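Local coordinates for protein disulfide isomerase (Salmonella enterica subsp. enterica serovar Typhimurium, PDB 3L9U) that probably takes part in disulfide-bond formation by passing its own redox-active disulfide on to other proteins, working with DsbI to form an essential disulfide in AssT, at residues S4-G9 with I187-E192. Numbering follows the deposited sequence.
Sequences SAFTEG and IDSMAE
The ring of Phe-6 meets Ser-189 and Glu-192 at a slant. It lies on the first turns of helix 187-198, the C-terminal helix of this DsbA-like thioredoxin fold. The contact is small, with 126 Å² buried in all, and it sits at the surface; its centre lies about 20 Å from the centre of the chain. Toward Ser-189 and Glu-192 the ring presents CE1, CZ and CE2. CZ of Phe-6 is 3.4 Å from the backbone O of Ser-189. On one flank, CE1 of Phe-6 lies 3.5 Å from OG of Ser-189. That hydroxyl is anti to the backbone N (chi1 175°), which sets it beside its own carbonyl carbon, so OG and O of Ser-189 both lie near the ring. On the other flank, CE2 of Phe-6 is 3.8 Å from C of Glu-192. The Glu-192 chain bends at chi2 (-56°), and its carboxylate turns away from the ring. The contact across the two segments is therefore van der Waals packing. Polar fixing comes from further along the same helix: the carboxylate of Glu-196 accepts hydrogen bonds from the backbone N of Ala-5 and of Phe-6. Leu-193 also touches the ring. Together these join the N-terminal segment, just before edge strand 12-14, to the C-terminal helix. The side chains of Met-190 and Ala-191 face away from the N-terminal segment and touch helix 45-52. CB of Glu-192 stays 4.1 Å from CE2 of Phe-6.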
# COMPACT_ATOMS: atom_id res chain seq x y z
N SER A 4 -8.21 22.44 -14.78
CA SER A 4 -8.46 21.01 -14.59
C SER A 4 -8.11 20.30 -15.89
O SER A 4 -8.62 20.63 -16.96
CB SER A 4 -9.90 20.73 -14.15
OG SER A 4 -10.00 20.67 -12.73
N ALA A 5 -7.21 19.33 -15.79
CA ALA A 5 -6.58 18.76 -16.96
C ALA A 5 -6.98 17.31 -17.23
O ALA A 5 -6.70 16.78 -18.31
CB ALA A 5 -5.07 18.86 -16.83
N PHE A 6 -7.62 16.67 -16.26
CA PHE A 6 -7.86 15.23 -16.36
C PHE A 6 -9.33 14.87 -16.49
O PHE A 6 -10.21 15.65 -16.15
CB PHE A 6 -7.18 14.51 -15.20
CG PHE A 6 -5.69 14.71 -15.19
CD1 PHE A 6 -4.87 13.88 -15.95
CD2 PHE A 6 -5.12 15.75 -14.48
CE1 PHE A 6 -3.51 14.07 -15.97
CE2 PHE A 6 -3.75 15.94 -14.50
CZ PHE A 6 -2.94 15.10 -15.24
N THR A 7 -9.57 13.66 -16.99
CA THR A 7 -10.86 13.29 -17.53
C THR A 7 -11.53 12.13 -16.79
O THR A 7 -11.00 11.02 -16.73
CB THR A 7 -10.73 12.92 -19.04
OG1 THR A 7 -10.12 14.02 -19.74
CG2 THR A 7 -12.08 12.64 -19.64
N GLU A 8 -12.69 12.41 -16.22
CA GLU A 8 -13.50 11.38 -15.59
C GLU A 8 -13.81 10.25 -16.59
O GLU A 8 -14.23 10.50 -17.71
CB GLU A 8 -14.80 12.01 -15.10
CG GLU A 8 -15.75 11.02 -14.49
CD GLU A 8 -17.06 11.66 -14.08
OE1 GLU A 8 -17.43 12.73 -14.61
OE2 GLU A 8 -17.72 11.07 -13.22
N GLY A 9 -13.58 9.01 -16.16
CA GLY A 9 -13.86 7.85 -17.00
C GLY A 9 -12.65 7.38 -17.78
O GLY A 9 -12.64 6.28 -18.33
N ILE A 187 5.12 9.94 -14.21
CA ILE A 187 5.19 10.43 -12.84
C ILE A 187 4.71 11.88 -12.74
O ILE A 187 3.90 12.21 -11.87
CB ILE A 187 6.62 10.25 -12.28
CG1 ILE A 187 6.85 8.76 -11.96
CG2 ILE A 187 6.85 11.13 -11.05
CD1 ILE A 187 8.27 8.41 -11.69
N ASP A 188 5.19 12.75 -13.64
CA ASP A 188 4.79 14.15 -13.59
C ASP A 188 3.30 14.32 -13.83
O ASP A 188 2.66 15.18 -13.21
CB ASP A 188 5.56 14.99 -14.62
CG ASP A 188 7.02 15.14 -14.27
OD1 ASP A 188 7.42 14.75 -13.16
OD2 ASP A 188 7.77 15.66 -15.13
N SER A 189 2.76 13.53 -14.75
CA SER A 189 1.33 13.56 -15.04
C SER A 189 0.52 13.08 -13.84
O SER A 189 -0.42 13.74 -13.41
CB SER A 189 1.01 12.71 -16.27
OG SER A 189 -0.38 12.65 -16.51
N MET A 190 0.88 11.91 -13.32
CA MET A 190 0.15 11.33 -12.20
C MET A 190 0.17 12.24 -10.98
O MET A 190 -0.83 12.36 -10.27
CB MET A 190 0.74 9.97 -11.83
CG MET A 190 -0.10 9.23 -10.82
SD MET A 190 0.72 7.73 -10.28
CE MET A 190 -0.46 7.15 -9.05
N ALA A 191 1.31 12.87 -10.72
CA ALA A 191 1.38 13.78 -9.58
C ALA A 191 0.38 14.92 -9.73
O ALA A 191 -0.31 15.28 -8.76
CB ALA A 191 2.80 14.31 -9.40
N GLU A 192 0.28 15.49 -10.93
CA GLU A 192 -0.70 16.55 -11.15
C GLU A 192 -2.14 16.04 -11.08
O GLU A 192 -3.03 16.74 -10.61
CB GLU A 192 -0.43 17.27 -12.48
CG GLU A 192 0.82 18.11 -12.43
CD GLU A 192 0.79 19.13 -11.31
OE1 GLU A 192 -0.26 19.78 -11.10
OE2 GLU A 192 1.83 19.28 -10.63